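Local coordinates for RagB/SusD domain protein (Flavobacterium johnsoniae, PDB 5J5U) that binds chitin and probably serves, as a SusD-like outer-membrane lipoprotein, in the capture of chitin chains for a polysaccharide utilization system, at residues A[189-194]-A[409-414]; A[335-340]-A[365-370]; A[342-347]-A[351-356]; A[116-121]-A[417-422]. All blocks are in the same frame, centred on the assembly; numbering follows the deposited sequence.

Contact 1 of 4, residues A[189-194]-A[409-414]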
loop_
_atom_site.group_PDB
_atom_site.type_symbol
_atom_site.label_atom_id
_atom_site.label_comp_id
_atom_site.label_asym_id
_atom_site.label_seq_id
_atom_site.Cartn_x
_atom_site.Cartn_y
_atom_site.Cartn_z
ATOM N N ARG A 189 0.625 13.765 -1.607
ATOM C CA ARG A 189 1.826 14.559 -1.886
ATOM C C ARG A 189 2.937 14.233 -0.902
ATOM O O ARG A 189 4.097 14.048 -1.295
ATOM C CB ARG A 189 1.501 16.045 -1.843
ATOM C CG ARG A 189 2.688 16.961 -2.090
ATOM C CD ARG A 189 2.158 18.335 -2.447
ATOM N NE ARG A 189 3.200 19.289 -2.798
ATOM C CZ ARG A 189 2.948 20.521 -3.220
ATOM N NH1 ARG A 189 1.691 20.930 -3.339
ATOM N NH2 ARG A 189 3.943 21.336 -3.540
ATOM N N LEU A 190 2.576 14.128 0.374
ATOM C CA LEU A 190 3.545 13.759 1.417
ATOM C C LEU A 190 4.093 12.320 1.262
ATOM O O LEU A 190 5.263 12.042 1.558
ATOM C CB LEU A 190 2.896 13.932 2.801
ATOM C CG LEU A 190 3.725 13.618 4.038
ATOM C CD1 LEU A 190 4.919 14.531 4.135
ATOM C CD2 LEU A 190 2.856 13.727 5.282
ATOM N N ARG A 191 3.218 11.399 0.868
ATOM C CA ARG A 191 3.621 10.021 0.615
ATOM C C ARG A 191 4.680 9.984 -0.502
ATOM O O ARG A 191 5.713 9.311 -0.399
ATOM C CB ARG A 191 2.393 9.167 0.248
ATOM C CG ARG A 191 2.734 7.790 -0.287
ATOM C CD ARG A 191 1.543 7.109 -0.934
ATOM N NE ARG A 191 0.647 6.532 0.057
ATOM C CZ ARG A 191 -0.374 5.747 -0.244
ATOM N NH1 ARG A 191 -0.613 5.451 -1.522
ATOM N NH2 ARG A 191 -1.134 5.250 0.729
ATOM N N LEU A 192 4.414 10.720 -1.575
ATOM C CA LEU A 192 5.360 10.796 -2.692
ATOM C C LEU A 192 6.650 11.517 -2.249
ATOM O O LEU A 192 7.758 11.127 -2.636
ATOM C CB LEU A 192 4.699 11.481 -3.891
ATOM C CG LEU A 192 3.477 10.691 -4.380
ATOM C CD1 LEU A 192 2.590 11.494 -5.278
ATOM C CD2 LEU A 192 3.880 9.411 -5.080
ATOM N N ALA A 193 6.510 12.553 -1.425
ATOM C CA ALA A 193 7.673 13.284 -0.958
ATOM C C ALA A 193 8.589 12.386 -0.176
ATOM O O ALA A 193 9.795 12.368 -0.410
ATOM C CB ALA A 193 7.267 14.478 -0.096
ATOM N N MET A 194 8.026 11.623 0.759
ATOM C CA MET A 194 8.870 10.730 1.548
ATOM C C MET A 194 9.458 9.645 0.659
ATOM O O MET A 194 10.601 9.216 0.870
ATOM C CB MET A 194 8.096 10.129 2.721
ATOM C CG MET A 194 7.706 11.184 3.781
ATOM S SD MET A 194 9.044 12.275 4.372
ATOM C CE MET A 194 8.902 13.612 3.250
ATOM N N ILE A 409 2.997 -1.803 9.630
ATOM C CA ILE A 409 1.778 -2.306 10.263
ATOM C C ILE A 409 0.558 -1.565 9.722
ATOM O O ILE A 409 -0.466 -2.166 9.406
ATOM C CB ILE A 409 1.849 -2.195 11.801
ATOM C CG1 ILE A 409 2.948 -3.132 12.322
ATOM C CG2 ILE A 409 0.514 -2.577 12.428
ATOM C CD1 ILE A 409 3.156 -3.102 13.815
ATOM N N THR A 410 0.696 -0.262 9.564
ATOM C CA THR A 410 -0.368 0.589 9.057
ATOM C C THR A 410 -0.761 0.221 7.620
ATOM O O THR A 410 -1.949 0.286 7.266
ATOM C CB THR A 410 0.067 2.074 9.155
ATOM O OG1 THR A 410 -0.006 2.477 10.531
ATOM C CG2 THR A 410 -0.818 2.985 8.338
ATOM N N TYR A 411 0.220 -0.211 6.820
ATOM C CA TYR A 411 -0.013 -0.591 5.429
ATOM C C TYR A 411 -0.475 -2.014 5.250
ATOM O O TYR A 411 -0.475 -2.523 4.127
ATOM C CB TYR A 411 1.251 -0.406 4.600
ATOM C CG TYR A 411 1.609 1.026 4.295
ATOM C CD1 TYR A 411 0.643 1.947 3.891
ATOM C CD2 TYR A 411 2.905 1.464 4.438
ATOM C CE1 TYR A 411 0.978 3.272 3.623
ATOM C CE2 TYR A 411 3.257 2.766 4.158
ATOM C CZ TYR A 411 2.299 3.669 3.759
ATOM O OH TYR A 411 2.684 4.970 3.494
ATOM N N LEU A 412 -0.853 -2.675 6.340
ATOM C CA LEU A 412 -1.409 -4.022 6.233
ATOM C C LEU A 412 -2.679 -3.976 5.386
ATOM O O LEU A 412 -3.428 -3.006 5.476
ATOM C CB LEU A 412 -1.685 -4.600 7.619
ATOM C CG LEU A 412 -1.975 -6.096 7.671
ATOM C CD1 LEU A 412 -0.776 -6.846 7.148
ATOM C CD2 LEU A 412 -2.338 -6.541 9.124
ATOM N N PHE A 413 -2.879 -4.988 4.537
ATOM C CA PHE A 413 -3.952 -5.022 3.534
ATOM C C PHE A 413 -3.751 -4.021 2.383
ATOM O O PHE A 413 -4.511 -4.034 1.413
ATOM C CB PHE A 413 -5.327 -4.792 4.182
ATOM C CG PHE A 413 -5.566 -5.650 5.390
ATOM C CD1 PHE A 413 -5.306 -7.008 5.347
ATOM C CD2 PHE A 413 -5.993 -5.088 6.590
ATOM C CE1 PHE A 413 -5.498 -7.800 6.466
ATOM C CE2 PHE A 413 -6.191 -5.872 7.706
ATOM C CZ PHE A 413 -5.953 -7.228 7.646
ATOM N N ASN A 414 -2.720 -3.183 2.485
ATOM C CA ASN A 414 -2.258 -2.348 1.371
ATOM C C ASN A 414 -0.767 -2.611 1.164
ATOM O O ASN A 414 0.072 -1.738 1.383
ATOM C CB ASN A 414 -2.499 -0.851 1.620
ATOM C CG ASN A 414 -2.443 -0.038 0.331
ATOM O OD1 ASN A 414 -1.996 -0.532 -0.712
ATOM N ND2 ASN A 414 -2.856 1.218 0.403
HETATM O O HOH W 1 -2.370 3.169 -2.375
#
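Arg191, reaching out from helix 178-195, and Tyr411 run antiparallel alongside each other, deep in the helical SusD-like fold. The backbones are far apart, with CA of Arg191 and CA of Tyr411 12.2 Å from each other, so two long side chains must span the gap. Arginine suits the task: its chain runs extended and then bends at chi3 (-79°), which brings the guanidinium beside the tyrosine. The guanidinium and ring planes stand 77° apart, and the nearest approach, Arg191 NH2 to Tyr411 CE1, is a loose 4.1 Å. What ties the pair is a shared acceptor outside both segments: Glu339 OE2 takes a salt bridge from Arg191 NE and a hydrogen bond from Tyr411 OH. Further bonds, from Arg191 NH1 to Gln113 and from NH2 to the carbonyl of His334, fix the rotation of the buried cation.

In the partner segment, the chain leaves helix 399-410 at Tyr411 and makes a type II beta turn to Asn414, closed by Asn414 N to Tyr411 O at 2.9 Å. The turn brings Asn414 beside the arginine, and one water bridges them: it accepts from Arg191 NH1 at 3.0 Å and, weakly, from Asn414 ND2 at 3.4 Å.

Contact 2 of 4, residues A[335-340]-A[365-370]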
loop_
_atom_site.group_PDB
_atom_site.type_symbol
_atom_site.label_atom_id
_atom_site.label_comp_id
_atom_site.label_asym_id
_atom_site.label_seq_id
_atom_site.Cartn_x
_atom_site.Cartn_y
_atom_site.Cartn_z
ATOM N N VAL A 335 -5.576 5.414 1.646
ATOM C CA VAL A 335 -4.664 6.368 2.267
ATOM C C VAL A 335 -5.188 6.708 3.654
ATOM O O VAL A 335 -6.398 6.853 3.843
ATOM C CB VAL A 335 -4.504 7.661 1.436
ATOM C CG1 VAL A 335 -3.280 8.419 1.899
ATOM C CG2 VAL A 335 -4.448 7.361 -0.095
ATOM N N SER A 336 -4.294 6.864 4.624
ATOM C CA SER A 336 -4.748 6.913 6.001
ATOM C C SER A 336 -4.182 8.080 6.793
ATOM O O SER A 336 -3.165 8.672 6.415
ATOM C CB SER A 336 -4.392 5.606 6.708
ATOM O OG SER A 336 -3.002 5.529 6.950
ATOM N N TYR A 337 -4.862 8.404 7.891
ATOM C CA TYR A 337 -4.404 9.441 8.811
ATOM C C TYR A 337 -3.178 8.944 9.576
ATOM O O TYR A 337 -2.201 9.682 9.804
ATOM C CB TYR A 337 -5.524 9.827 9.785
ATOM C CG TYR A 337 -5.080 10.806 10.856
ATOM C CD1 TYR A 337 -4.658 12.082 10.515
ATOM C CD2 TYR A 337 -5.092 10.459 12.197
ATOM C CE1 TYR A 337 -4.252 12.981 11.471
ATOM C CE2 TYR A 337 -4.687 11.363 13.173
ATOM C CZ TYR A 337 -4.268 12.623 12.795
ATOM O OH TYR A 337 -3.856 13.536 13.735
ATOM N N SER A 338 -3.224 7.667 9.938
ATOM C CA SER A 338 -2.092 7.018 10.581
ATOM C C SER A 338 -0.843 7.189 9.720
ATOM O O SER A 338 0.207 7.616 10.206
ATOM C CB SER A 338 -2.385 5.536 10.825
ATOM O OG SER A 338 -1.222 4.857 11.279
ATOM N N GLU A 339 -0.970 6.868 8.434
ATOM C CA GLU A 339 0.140 7.041 7.494
ATOM C C GLU A 339 0.679 8.478 7.481
ATOM O O GLU A 339 1.877 8.677 7.597
ATOM C CB GLU A 339 -0.287 6.628 6.076
ATOM C CG GLU A 339 0.541 7.266 4.982
ATOM C CD GLU A 339 0.110 6.837 3.596
ATOM O OE1 GLU A 339 -1.049 6.382 3.462
ATOM O OE2 GLU A 339 0.927 6.973 2.646
ATOM N N SER A 340 -0.203 9.466 7.341
ATOM C CA SER A 340 0.229 10.863 7.244
ATOM C C SER A 340 0.988 11.271 8.493
ATOM O O SER A 340 1.997 11.971 8.409
ATOM C CB SER A 340 -0.962 11.809 7.018
ATOM O OG SER A 340 -1.833 11.855 8.139
ATOM N N VAL A 365 0.502 5.989 15.685
ATOM C CA VAL A 365 0.227 4.670 16.245
ATOM C C VAL A 365 -1.214 4.560 16.744
ATOM O O VAL A 365 -1.898 3.542 16.514
ATOM C CB VAL A 365 1.191 4.323 17.391
ATOM C CG1 VAL A 365 0.813 2.984 17.981
ATOM C CG2 VAL A 365 2.634 4.297 16.893
ATOM N N GLU A 366 -1.685 5.603 17.421
ATOM C CA GLU A 366 -3.066 5.574 17.895
ATOM C C GLU A 366 -4.041 5.527 16.717
ATOM O O GLU A 366 -5.024 4.761 16.716
ATOM C CB GLU A 366 -3.367 6.793 18.777
ATOM C CG GLU A 366 -4.858 7.028 19.004
ATOM C CD GLU A 366 -5.163 7.909 20.205
ATOM O OE1 GLU A 366 -4.231 8.531 20.768
ATOM O OE2 GLU A 366 -6.351 7.970 20.589
ATOM N N ALA A 367 -3.755 6.326 15.694
ATOM C CA ALA A 367 -4.614 6.350 14.515
ATOM C C ALA A 367 -4.655 4.987 13.792
ATOM O O ALA A 367 -5.691 4.581 13.252
ATOM C CB ALA A 367 -4.159 7.435 13.580
ATOM N N GLY A 368 -3.533 4.275 13.816
ATOM C CA GLY A 368 -3.445 2.969 13.178
ATOM C C GLY A 368 -4.193 1.905 13.964
ATOM O O GLY A 368 -4.824 1.012 13.384
ATOM N N ILE A 369 -4.113 2.003 15.292
ATOM C CA ILE A 369 -4.846 1.087 16.163
ATOM C C ILE A 369 -6.345 1.285 15.994
ATOM O O ILE A 369 -7.099 0.309 15.936
ATOM C CB ILE A 369 -4.458 1.269 17.645
ATOM C CG1 ILE A 369 -2.989 0.907 17.848
ATOM C CG2 ILE A 369 -5.312 0.377 18.544
ATOM C CD1 ILE A 369 -2.450 1.318 19.200
ATOM N N LYS A 370 -6.778 2.535 15.852
ATOM C CA LYS A 370 -8.211 2.799 15.729
ATOM C C LYS A 370 -8.761 2.612 14.329
ATOM O O LYS A 370 -9.973 2.446 14.176
ATOM C CB LYS A 370 -8.560 4.218 16.215
ATOM C CG LYS A 370 -8.556 4.354 17.744
ATOM C CD LYS A 370 -8.835 5.775 18.249
ATOM C CE LYS A 370 -8.880 5.784 19.787
ATOM N NZ LYS A 370 -9.224 7.110 20.368
#
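This is a close, buried helix-to-helix contact, made where the first turn of helix 337-349 meets the later part of helix 357-371 in the helical core of the SusD-like fold. Small residues let the backbones draw together: CA of Ser338 lies only 4.7 Å from CA of Ala367. The Ala367 methyl points at the neighbouring helix and sits 3.7 Å from Ser338 CA, while Ser338 CB comes to 3.4 Å from Gly368 N. At Gly368 the lack of a side chain matters, since a CB there would collide with Ser338 OG.

Tyr337 packs on one flank. A chi1 of 175° turns the ring away from its own backbone N and lays it alongside Ala367, whose CB approaches CD2 at 3.5 Å, obliquely to the ring. The serine hydroxyl, although close to Gly368 N, is badly angled for a bond to it; its polar partners are instead Thr410 OG1 and the carbonyl oxygen of Gly364, which satisfy a buried group.

The start of helix 337-349 is secured by a capping box. Ser336, at the N-cap, accepts from Glu339 N through OG at 2.9 Å, and Glu339 OE1 takes a weak return bond from Ser336 N. One turn on, Ser340 folds its hydroxyl back on the same helix, OG donating to Tyr337 O at 2.8 Å.

Contact 3 of 4, residues A[342-347]-A[351-356]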
loop_
_atom_site.group_PDB
_atom_site.type_symbol
_atom_site.label_atom_id
_atom_site.label_comp_id
_atom_site.label_asym_id
_atom_site.label_seq_id
_atom_site.Cartn_x
_atom_site.Cartn_y
_atom_site.Cartn_z
ATOM N N LEU A 342 2.638 9.246 10.559
ATOM C CA LEU A 342 3.907 8.517 10.653
ATOM C C LEU A 342 4.949 9.097 9.666
ATOM O O LEU A 342 6.135 9.233 9.984
ATOM C CB LEU A 342 3.674 7.021 10.417
ATOM C CG LEU A 342 2.958 6.272 11.552
ATOM C CD1 LEU A 342 2.646 4.822 11.193
ATOM C CD2 LEU A 342 3.770 6.313 12.823
ATOM N N LEU A 343 4.485 9.501 8.490
ATOM C CA LEU A 343 5.343 10.181 7.523
ATOM C C LEU A 343 5.809 11.523 8.080
ATOM O O LEU A 343 6.979 11.866 7.965
ATOM C CB LEU A 343 4.601 10.391 6.195
ATOM C CG LEU A 343 4.249 9.132 5.402
ATOM C CD1 LEU A 343 3.322 9.443 4.253
ATOM C CD2 LEU A 343 5.522 8.425 4.921
ATOM N N LEU A 344 4.901 12.264 8.717
ATOM C CA LEU A 344 5.299 13.521 9.349
ATOM C C LEU A 344 6.299 13.278 10.491
ATOM O O LEU A 344 7.192 14.094 10.700
ATOM C CB LEU A 344 4.074 14.289 9.854
ATOM C CG LEU A 344 3.344 14.945 8.670
ATOM C CD1 LEU A 344 2.056 15.648 9.084
ATOM C CD2 LEU A 344 4.273 15.873 7.862
ATOM N N ALA A 345 6.180 12.153 11.200
ATOM C CA ALA A 345 7.199 11.792 12.197
ATOM C C ALA A 345 8.567 11.679 11.529
ATOM O O ALA A 345 9.558 12.252 12.019
ATOM C CB ALA A 345 6.845 10.478 12.907
ATOM N N GLU A 346 8.625 10.959 10.403
ATOM C CA GLU A 346 9.911 10.811 9.722
ATOM C C GLU A 346 10.461 12.138 9.176
ATOM O O GLU A 346 11.650 12.424 9.319
ATOM C CB GLU A 346 9.830 9.791 8.582
ATOM C CG GLU A 346 11.167 9.654 7.840
ATOM C CD GLU A 346 11.156 8.632 6.705
ATOM O OE1 GLU A 346 10.079 8.094 6.371
ATOM O OE2 GLU A 346 12.233 8.391 6.134
ATOM N N ALA A 347 9.611 12.951 8.562
ATOM C CA ALA A 347 10.055 14.251 8.063
ATOM C C ALA A 347 10.542 15.158 9.218
ATOM O O ALA A 347 11.525 15.886 9.075
ATOM C CB ALA A 347 8.946 14.928 7.278
ATOM N N GLY A 351 14.180 17.070 10.208
ATOM C CA GLY A 351 14.183 18.516 10.276
ATOM C C GLY A 351 13.534 19.159 9.069
ATOM O O GLY A 351 13.783 20.330 8.768
ATOM N N TRP A 352 12.726 18.387 8.352
ATOM C CA TRP A 352 12.076 18.887 7.148
ATOM C C TRP A 352 10.800 19.684 7.447
ATOM O O TRP A 352 10.489 20.641 6.748
ATOM C CB TRP A 352 11.760 17.724 6.214
ATOM C CG TRP A 352 12.980 17.086 5.598
ATOM C CD1 TRP A 352 14.286 17.460 5.776
ATOM C CD2 TRP A 352 13.002 15.990 4.670
ATOM N NE1 TRP A 352 15.120 16.652 5.031
ATOM C CE2 TRP A 352 14.358 15.747 4.339
ATOM C CE3 TRP A 352 12.008 15.190 4.085
ATOM C CZ2 TRP A 352 14.744 14.734 3.458
ATOM C CZ3 TRP A 352 12.396 14.184 3.207
ATOM C CH2 TRP A 352 13.758 13.968 2.903
ATOM N N VAL A 353 10.074 19.300 8.492
ATOM C CA VAL A 353 8.867 20.027 8.891
ATOM C C VAL A 353 8.967 20.395 10.363
ATOM O O VAL A 353 9.801 19.838 11.095
ATOM C CB VAL A 353 7.562 19.219 8.662
ATOM C CG1 VAL A 353 7.407 18.856 7.181
ATOM C CG2 VAL A 353 7.517 17.967 9.544
ATOM N N ALA A 354 8.127 21.338 10.791
ATOM C CA ALA A 354 8.183 21.852 12.162
ATOM C C ALA A 354 7.414 20.992 13.157
ATOM O O ALA A 354 6.223 20.730 12.989
ATOM C CB ALA A 354 7.658 23.288 12.206
ATOM N N GLY A 355 8.095 20.549 14.207
ATOM C CA GLY A 355 7.403 19.858 15.276
ATOM C C GLY A 355 8.194 18.751 15.932
ATOM O O GLY A 355 9.364 18.544 15.623
ATOM N N SER A 356 7.536 18.046 16.845
ATOM C CA SER A 356 8.123 16.908 17.537
ATOM C C SER A 356 7.847 15.587 16.815
ATOM O O SER A 356 6.687 15.215 16.587
ATOM C CB SER A 356 7.595 16.819 18.960
ATOM O OG SER A 356 7.947 15.574 19.542
#
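Ala347 meets both Trp352 and Val353 on the tight side of this contact, where the chain leaving helix 337-349 folds back over the last turns of that helix. Trp352 N donates to Ala347 O at 2.9 Å, and Trp352 CB lies 3.4 Å from the same Ala347 O. Val353 CG2 is 4.1 Å from Ala347 CB and 4.2 Å from Leu344 CD2, resting over both side chains. The branch gets there because chi1 of -60° sets CG2 between the backbone N and the carbonyl carbon. A compact beta-branched residue fits this place, and the small alanine allows the returning chain to lie close. Phe212 of helix 201-214 touches both Leu344 and Val353, adding to the apolar patch, while the indole of Trp352 leads off to pack on Met194 and on Ala204 and Glu205 of helix 201-214.

The solvent side is looser. Gly351 is exposed, and beyond Val353 the exposed Ala354 and Gly355 lead on to helix 357-371, Gly355 with backbone angles that glycine adopts easily.

At Gly351 a positive phi (74°) turns the chain out of the helix, and the bond from Trp352 N is one of the two return bonds of the Schellman motif, a common ending of alpha helices.

Contact 4 of 4, residues A[116-121]-A[417-422]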
loop_
_atom_site.group_PDB
_atom_site.type_symbol
_atom_site.label_atom_id
_atom_site.label_comp_id
_atom_site.label_asym_id
_atom_site.label_seq_id
_atom_site.Cartn_x
_atom_site.Cartn_y
_atom_site.Cartn_z
ATOM N N THR A 116 4.036 2.947 -11.328
ATOM C CA THR A 116 5.456 3.270 -11.470
ATOM C C THR A 116 6.195 2.641 -10.283
ATOM O O THR A 116 7.262 2.015 -10.450
ATOM C CB THR A 116 5.701 4.816 -11.600
ATOM O OG1 THR A 116 7.097 5.097 -11.740
ATOM C CG2 THR A 116 5.078 5.631 -10.427
ATOM N N ASP A 117 5.569 2.686 -9.104
ATOM C CA ASP A 117 6.262 2.199 -7.916
ATOM C C ASP A 117 6.570 0.699 -8.057
ATOM O O ASP A 117 7.570 0.200 -7.507
ATOM C CB ASP A 117 5.448 2.469 -6.673
ATOM C CG ASP A 117 5.623 3.888 -6.166
ATOM O OD1 ASP A 117 6.451 4.625 -6.750
ATOM O OD2 ASP A 117 4.934 4.249 -5.174
ATOM N N ILE A 118 5.732 -0.012 -8.813
ATOM C CA ILE A 118 5.971 -1.435 -8.999
ATOM C C ILE A 118 6.893 -1.686 -10.234
ATOM O O ILE A 118 7.760 -2.572 -10.185
ATOM C CB ILE A 118 4.651 -2.201 -9.102
ATOM C CG1 ILE A 118 4.050 -2.397 -7.708
ATOM C CG2 ILE A 118 4.857 -3.584 -9.719
ATOM C CD1 ILE A 118 4.835 -3.401 -6.856
ATOM N N TYR A 119 6.752 -0.915 -11.320
ATOM C CA TYR A 119 7.501 -1.300 -12.536
ATOM C C TYR A 119 8.619 -0.344 -12.906
ATOM O O TYR A 119 9.450 -0.655 -13.760
ATOM C CB TYR A 119 6.557 -1.449 -13.729
ATOM C CG TYR A 119 5.485 -2.496 -13.536
ATOM C CD1 TYR A 119 5.749 -3.838 -13.759
ATOM C CD2 TYR A 119 4.189 -2.136 -13.134
ATOM C CE1 TYR A 119 4.760 -4.809 -13.595
ATOM C CE2 TYR A 119 3.192 -3.107 -12.952
ATOM C CZ TYR A 119 3.498 -4.447 -13.200
ATOM O OH TYR A 119 2.535 -5.430 -13.030
ATOM N N GLY A 120 8.623 0.839 -12.297
ATOM C CA GLY A 120 9.624 1.844 -12.600
ATOM C C GLY A 120 9.192 2.814 -13.681
ATOM O O GLY A 120 8.133 3.450 -13.559
ATOM N N ASP A 121 10.015 2.956 -14.724
ATOM C CA ASP A 121 9.645 3.784 -15.866
ATOM C C ASP A 121 8.476 3.120 -16.582
ATOM O O ASP A 121 8.527 1.942 -16.888
ATOM C CB ASP A 121 10.806 3.980 -16.853
ATOM C CG ASP A 121 11.981 4.770 -16.267
ATOM O OD1 ASP A 121 11.895 5.318 -15.146
ATOM O OD2 ASP A 121 13.016 4.847 -16.955
ATOM N N GLU A 417 2.127 -0.520 -0.770
ATOM C CA GLU A 417 2.768 0.610 -0.077
ATOM C C GLU A 417 3.828 0.169 0.931
ATOM O O GLU A 417 4.874 0.767 1.033
ATOM C CB GLU A 417 1.728 1.475 0.629
ATOM C CG GLU A 417 0.810 2.195 -0.320
ATOM C CD GLU A 417 1.571 2.825 -1.465
ATOM O OE1 GLU A 417 2.509 3.605 -1.184
ATOM O OE2 GLU A 417 1.236 2.540 -2.639
ATOM N N ALA A 418 3.539 -0.883 1.674
ATOM C CA ALA A 418 4.509 -1.437 2.587
ATOM C C ALA A 418 5.735 -1.938 1.833
ATOM O O ALA A 418 6.845 -1.763 2.299
ATOM C CB ALA A 418 3.899 -2.554 3.378
ATOM N N TYR A 419 5.526 -2.604 0.707
ATOM C CA TYR A 419 6.610 -3.111 -0.157
ATOM C C TYR A 419 7.478 -1.962 -0.641
ATOM O O TYR A 419 8.701 -2.061 -0.624
ATOM C CB TYR A 419 6.039 -3.901 -1.347
ATOM C CG TYR A 419 7.047 -4.372 -2.398
ATOM C CD1 TYR A 419 8.231 -5.040 -2.045
ATOM C CD2 TYR A 419 6.784 -4.193 -3.751
ATOM C CE1 TYR A 419 9.139 -5.486 -3.018
ATOM C CE2 TYR A 419 7.677 -4.634 -4.737
ATOM C CZ TYR A 419 8.860 -5.264 -4.377
ATOM O OH TYR A 419 9.715 -5.678 -5.396
ATOM N N SER A 420 6.848 -0.859 -1.047
ATOM C CA SER A 420 7.619 0.317 -1.462
ATOM C C SER A 420 8.405 0.939 -0.284
ATOM O O SER A 420 9.597 1.258 -0.421
ATOM C CB SER A 420 6.701 1.359 -2.111
ATOM O OG SER A 420 6.083 0.832 -3.283
ATOM N N ASN A 421 7.759 1.093 0.873
ATOM C CA ASN A 421 8.414 1.729 2.011
ATOM C C ASN A 421 9.547 0.842 2.538
ATOM O O ASN A 421 10.570 1.324 3.004
ATOM C CB ASN A 421 7.407 2.046 3.127
ATOM C CG ASN A 421 7.879 3.190 4.043
ATOM O OD1 ASN A 421 7.764 4.377 3.699
ATOM N ND2 ASN A 421 8.431 2.832 5.193
ATOM N N TRP A 422 9.374 -0.461 2.434
ATOM C CA TRP A 422 10.478 -1.357 2.736
ATOM C C TRP A 422 11.616 -1.188 1.719
ATOM O O TRP A 422 12.794 -1.165 2.108
ATOM C CB TRP A 422 10.043 -2.827 2.775
ATOM C CG TRP A 422 11.205 -3.697 3.125
ATOM C CD1 TRP A 422 11.695 -3.936 4.372
ATOM C CD2 TRP A 422 12.054 -4.406 2.217
ATOM N NE1 TRP A 422 12.782 -4.757 4.305
ATOM C CE2 TRP A 422 13.026 -5.068 2.992
ATOM C CE3 TRP A 422 12.086 -4.550 0.818
ATOM C CZ2 TRP A 422 14.019 -5.868 2.424
ATOM C CZ3 TRP A 422 13.072 -5.349 0.245
ATOM C CH2 TRP A 422 14.021 -6.004 1.051
HETATM O O HOH W 2 3.749 1.939 -3.945
#
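The last turn of helix 98-119 faces a middle turn of helix 415-425, with CA of Asp117 and CA of Ser420 6.9 Å apart at the nearest point. The first helix stops at once: Gly120 takes a positive phi (93°), and Thr116 OG1 donates to Gly120 O at 2.7 Å, from above the carbonyl plane.

Asp117 and Ser420 both point across the gap, yet they meet through a water rather than directly; the closest pair, Asp117 CB and Ser420 OG, stands at 3.8 Å. This water donates to Asp117 OD2 and to Glu417 OE2, each at 2.9 Å, and accepts from Ser420 OG at 2.7 Å. Serine probably suits the place, since its short hydroxyl can donate to the water. This polar joint ties helix 98-119 to helix 415-425 in the helical SusD-like fold, whose family belongs to the TPR clan, and here two carboxylates come close together. Arg195 forms salt bridges to both and probably offsets their mutual repulsion, while Asp117 OD1 is held by Tyr147 and Trp481.

Beside this polar patch is an apolar one. The isoleucine side chain of Ile118 runs across that of Tyr419 at nearly 90°, and its flexible apolar tip suits contact with a ring edge: CD1 lies in the ring plane, 3.8 Å from Tyr419 CD2. The hydroxyl of that tyrosine bonds to the carbonyl oxygen of Pro445.

Overall arrangement
All four contacts belong to one helical SusD-like chain. Contact 4 joins the segments farthest apart in sequence of the four and spans contact 1; contact 1 spans contact 2, and contact 2 spans contact 3. Contacts 2 and 3 share helix 337-349, one at its start and one at its end, with centres about 15 Å apart. Contact 1 lies about 10 Å from contact 2 and 11 Å from contact 4, between centres, touches both, and also touches contact 3. Contacts 3 and 4, about 22 Å apart between centres, do not touch. Through contact 1, helices 178-195 and 399-410 connect the other contacts, so that helix 98-119 and the late helices pack into the helical body of this chitin-binding protein.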